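D-alanyl transferase DltD (Enterococcus faecium TX0133A04, PDB 6PFX) probably transfers D-alanine in the D-alanylation of lipoteichoic acid, a step of cell-wall biogenesis in Gram-positive bacteria. Local coordinates at residues Thr137-Arg146 / Ser273-Lys284. Residues are numbered along the deposited sequence; the frame is centred on the assembly and turned at random.
Sequences TPADRYLARR and SDFQLVLDQLAK
Helices 138-146 and 273-284 run roughly antiparallel, their axes 10.2 Å apart and crossing at -143°, and they come nearest where the CA atoms of A139 and L277 face each other at 6.1 Å. The pair illustrates how an apolar centre can be flanked by polar ends. At one end R146 grips D274 side-on: its bends at chi2 and chi3 bring NE to OD1 at 2.9 Å and NH2 to OD2, each oxygen using its syn lone pair, with guanidinium and carboxylate only 16° from coplanar. OD1 also accepts the Y142 hydroxyl, OH to OD1 2.8 Å, from above the carboxylate plane; three bonds, two of them at OD1, thus hold this buried carboxylate against rotation and probably favour its charged form. Y142 reaches it with CG anti to the backbone N (chi1 176°), and R146 CG, on the same helix, lies above one face of the Y142 ring, toward the rim. In the middle L277 forks: CD1 meets the Y142 ring edge and L143, whereas CD2 lies 3.9 Å from A139 CB. At the other end a water links A139 N to D280 OD2, and K284, paired with D280 within its own helix, reaches tip to tip toward T137, NZ to OG1 3.8 Å. L279 and L282 rest on strand 288-293, so helix 273-284 packs on the parallel sheet of an SGNH-hydrolase-like α/β fold and helix 138-146 against that helix.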
loop_
_atom_site.group_PDB
_atom_site.type_symbol
_atom_site.label_atom_id
_atom_site.label_comp_id
_atom_site.label_asym_id
_atom_site.label_seq_id
_atom_site.Cartn_x
_atom_site.Cartn_y
_atom_site.Cartn_z
ATOM N N THR A 137 4.137 3.190 23.206
ATOM C CA THR A 137 5.294 2.567 22.592
ATOM C C THR A 137 6.013 3.574 21.718
ATOM O O THR A 137 5.480 4.639 21.396
ATOM C CB THR A 137 4.867 1.372 21.733
ATOM O OG1 THR A 137 4.104 1.820 20.601
ATOM C CG2 THR A 137 4.047 0.387 22.533
ATOM N N PRO A 138 7.237 3.268 21.299
ATOM C CA PRO A 138 7.914 4.181 20.366
ATOM C C PRO A 138 7.110 4.430 19.102
ATOM O O PRO A 138 7.136 5.552 18.574
ATOM C CB PRO A 138 9.259 3.488 20.111
ATOM C CG PRO A 138 9.489 2.672 21.384
ATOM C CD PRO A 138 8.111 2.158 21.728
ATOM N N ALA A 139 6.365 3.428 18.618
ATOM C CA ALA A 139 5.497 3.642 17.463
ATOM C C ALA A 139 4.481 4.745 17.742
ATOM O O ALA A 139 4.258 5.625 16.898
ATOM C CB ALA A 139 4.780 2.348 17.084
ATOM N N ASP A 140 3.863 4.718 18.929
ATOM C CA ASP A 140 2.864 5.722 19.263
ATOM C C ASP A 140 3.488 7.108 19.332
ATOM O O ASP A 140 2.873 8.097 18.913
ATOM C CB ASP A 140 2.217 5.392 20.616
ATOM C CG ASP A 140 1.476 4.065 20.617
ATOM O OD1 ASP A 140 0.730 3.781 19.656
ATOM O OD2 ASP A 140 1.613 3.305 21.608
ATOM N N ARG A 141 4.706 7.198 19.886
ATOM C CA ARG A 141 5.377 8.485 19.998
ATOM C C ARG A 141 5.717 9.025 18.621
ATOM O O ARG A 141 5.558 10.223 18.362
ATOM C CB ARG A 141 6.634 8.361 20.854
ATOM C CG ARG A 141 6.369 7.923 22.289
ATOM C CD ARG A 141 7.656 7.948 23.106
ATOM N NE ARG A 141 8.043 9.313 23.439
ATOM C CZ ARG A 141 9.153 9.644 24.087
ATOM N NH1 ARG A 141 10.004 8.704 24.472
ATOM N NH2 ARG A 141 9.411 10.919 24.345
ATOM N N TYR A 142 6.164 8.146 17.719
ATOM C CA TYR A 142 6.494 8.574 16.368
ATOM C C TYR A 142 5.249 9.067 15.642
ATOM O O TYR A 142 5.260 10.128 15.010
ATOM C CB TYR A 142 7.166 7.437 15.588
ATOM C CG TYR A 142 7.415 7.822 14.161
ATOM C CD1 TYR A 142 8.490 8.631 13.816
ATOM C CD2 TYR A 142 6.553 7.412 13.158
ATOM C CE1 TYR A 142 8.702 9.014 12.511
ATOM C CE2 TYR A 142 6.756 7.795 11.837
ATOM C CZ TYR A 142 7.839 8.592 11.526
ATOM O OH TYR A 142 8.082 8.994 10.235
ATOM N N LEU A 143 4.163 8.294 15.706
ATOM C CA LEU A 143 2.942 8.719 15.037
ATOM C C LEU A 143 2.452 10.056 15.578
ATOM O O LEU A 143 2.012 10.916 14.808
ATOM C CB LEU A 143 1.867 7.653 15.186
ATOM C CG LEU A 143 0.506 8.006 14.592
ATOM C CD1 LEU A 143 0.629 8.250 13.111
ATOM C CD2 LEU A 143 -0.449 6.859 14.907
ATOM N N ALA A 144 2.503 10.255 16.899
ATOM C CA ALA A 144 2.060 11.530 17.454
ATOM C C ALA A 144 2.923 12.667 16.930
ATOM O O ALA A 144 2.409 13.721 16.540
ATOM C CB ALA A 144 2.097 11.499 18.982
ATOM N N ARG A 145 4.237 12.441 16.868
ATOM C CA ARG A 145 5.151 13.439 16.327
ATOM C C ARG A 145 4.798 13.773 14.888
ATOM O O ARG A 145 4.804 14.944 14.488
ATOM C CB ARG A 145 6.585 12.911 16.398
ATOM C CG ARG A 145 7.222 13.027 17.760
ATOM C CD ARG A 145 8.745 13.072 17.690
ATOM N NE ARG A 145 9.353 11.925 17.012
ATOM C CZ ARG A 145 9.509 10.719 17.557
ATOM N NH1 ARG A 145 9.082 10.479 18.790
ATOM N NH2 ARG A 145 10.090 9.748 16.866
ATOM N N ARG A 146 4.478 12.758 14.095
ATOM C CA ARG A 146 4.158 13.004 12.698
ATOM C C ARG A 146 2.845 13.754 12.570
ATOM O O ARG A 146 2.748 14.738 11.829
ATOM C CB ARG A 146 4.064 11.683 11.953
ATOM C CG ARG A 146 5.388 11.042 11.669
ATOM C CD ARG A 146 6.124 11.810 10.584
ATOM N NE ARG A 146 5.713 11.443 9.229
ATOM C CZ ARG A 146 5.621 12.293 8.209
ATOM N NH1 ARG A 146 5.872 13.583 8.378
ATOM N NH2 ARG A 146 5.256 11.854 7.018
ATOM N N SER A 273 10.244 5.704 7.953
ATOM C CA SER A 273 9.761 5.621 9.327
ATOM C C SER A 273 8.241 5.482 9.390
ATOM O O SER A 273 7.732 4.765 10.261
ATOM C CB SER A 273 10.308 6.807 10.117
ATOM O OG SER A 273 11.733 6.751 10.153
ATOM N N ASP A 274 7.494 6.123 8.477
ATOM C CA ASP A 274 6.067 5.830 8.365
ATOM C C ASP A 274 5.853 4.351 8.043
ATOM O O ASP A 274 4.951 3.707 8.592
ATOM C CB ASP A 274 5.393 6.698 7.293
ATOM C CG ASP A 274 5.384 8.189 7.627
ATOM O OD1 ASP A 274 5.779 8.600 8.734
ATOM O OD2 ASP A 274 4.966 8.974 6.751
ATOM N N PHE A 275 6.688 3.793 7.154
ATOM C CA PHE A 275 6.617 2.374 6.816
ATOM C C PHE A 275 6.904 1.510 8.035
ATOM O O PHE A 275 6.284 0.453 8.213
ATOM C CB PHE A 275 7.620 2.076 5.674
ATOM C CG PHE A 275 7.538 0.665 5.154
ATOM C CD1 PHE A 275 6.421 0.247 4.487
ATOM C CD2 PHE A 275 8.585 -0.228 5.305
ATOM C CE1 PHE A 275 6.313 -1.031 4.025
ATOM C CE2 PHE A 275 8.476 -1.529 4.829
ATOM C CZ PHE A 275 7.337 -1.927 4.197
ATOM N N GLN A 276 7.792 1.971 8.918
ATOM C CA GLN A 276 8.054 1.236 10.148
ATOM C C GLN A 276 6.800 1.084 11.004
ATOM O O GLN A 276 6.657 0.084 11.716
ATOM C CB GLN A 276 9.174 1.895 10.953
ATOM C CG GLN A 276 9.565 1.086 12.177
ATOM C CD GLN A 276 10.109 -0.319 11.895
ATOM O OE1 GLN A 276 10.569 -0.646 10.795
ATOM N NE2 GLN A 276 10.063 -1.148 12.916
ATOM N N LEU A 277 5.895 2.067 10.968
ATOM C CA LEU A 277 4.628 1.919 11.674
ATOM C C LEU A 277 3.858 0.717 11.148
ATOM O O LEU A 277 3.329 -0.083 11.926
ATOM C CB LEU A 277 3.781 3.176 11.499
ATOM C CG LEU A 277 4.238 4.442 12.206
ATOM C CD1 LEU A 277 3.396 5.630 11.792
ATOM C CD2 LEU A 277 4.078 4.241 13.698
ATOM N N VAL A 278 3.765 0.590 9.822
ATOM C CA VAL A 278 3.123 -0.570 9.209
ATOM C C VAL A 278 3.752 -1.863 9.704
ATOM O O VAL A 278 3.042 -2.799 10.076
ATOM C CB VAL A 278 3.212 -0.457 7.677
ATOM C CG1 VAL A 278 2.825 -1.738 7.012
ATOM C CG2 VAL A 278 2.375 0.735 7.174
ATOM N N LEU A 279 5.085 -1.955 9.680
ATOM C CA LEU A 279 5.773 -3.164 10.134
ATOM C C LEU A 279 5.500 -3.454 11.607
ATOM O O LEU A 279 5.314 -4.614 11.999
ATOM C CB LEU A 279 7.270 -3.010 9.882
ATOM C CG LEU A 279 7.684 -2.807 8.423
ATOM C CD1 LEU A 279 9.209 -2.913 8.295
ATOM C CD2 LEU A 279 6.987 -3.822 7.522
ATOM N N ASP A 280 5.488 -2.413 12.436
ATOM C CA ASP A 280 5.175 -2.573 13.852
ATOM C C ASP A 280 3.822 -3.245 14.026
ATOM O O ASP A 280 3.688 -4.208 14.790
ATOM C CB ASP A 280 5.220 -1.181 14.488
ATOM C CG ASP A 280 5.171 -1.200 16.007
ATOM O OD1 ASP A 280 4.052 -1.212 16.561
ATOM O OD2 ASP A 280 6.254 -1.160 16.638
ATOM N N GLN A 281 2.809 -2.765 13.312
ATOM C CA GLN A 281 1.472 -3.314 13.476
ATOM C C GLN A 281 1.349 -4.703 12.860
ATOM O O GLN A 281 0.691 -5.575 13.431
ATOM C CB GLN A 281 0.435 -2.345 12.913
ATOM C CG GLN A 281 -1.008 -2.695 13.238
ATOM C CD GLN A 281 -1.350 -2.540 14.715
ATOM O OE1 GLN A 281 -0.610 -1.931 15.474
ATOM N NE2 GLN A 281 -2.480 -3.104 15.121
ATOM N N LEU A 282 1.970 -4.934 11.699
ATOM C CA LEU A 282 1.940 -6.261 11.096
ATOM C C LEU A 282 2.566 -7.274 12.033
ATOM O O LEU A 282 2.037 -8.375 12.222
ATOM C CB LEU A 282 2.673 -6.242 9.758
ATOM C CG LEU A 282 1.914 -5.485 8.680
ATOM C CD1 LEU A 282 2.885 -5.215 7.528
ATOM C CD2 LEU A 282 0.758 -6.242 8.146
ATOM N N ALA A 283 3.653 -6.891 12.694
ATOM C CA ALA A 283 4.324 -7.819 13.593
ATOM C C ALA A 283 3.474 -8.072 14.831
ATOM O O ALA A 283 3.327 -9.220 15.268
ATOM C CB ALA A 283 5.707 -7.272 13.953
ATOM N N LYS A 284 2.874 -7.016 15.389
ATOM C CA LYS A 284 2.067 -7.180 16.600
ATOM C C LYS A 284 0.842 -8.044 16.342
ATOM O O LYS A 284 0.406 -8.778 17.237
ATOM C CB LYS A 284 1.704 -5.811 17.180
ATOM C CG LYS A 284 2.924 -5.134 17.813
ATOM C CD LYS A 284 2.681 -3.701 18.275
ATOM C CE LYS A 284 3.961 -3.067 18.839
ATOM N NZ LYS A 284 3.808 -1.586 19.025
HETATM O O HOH W 1 6.985 0.385 18.809
#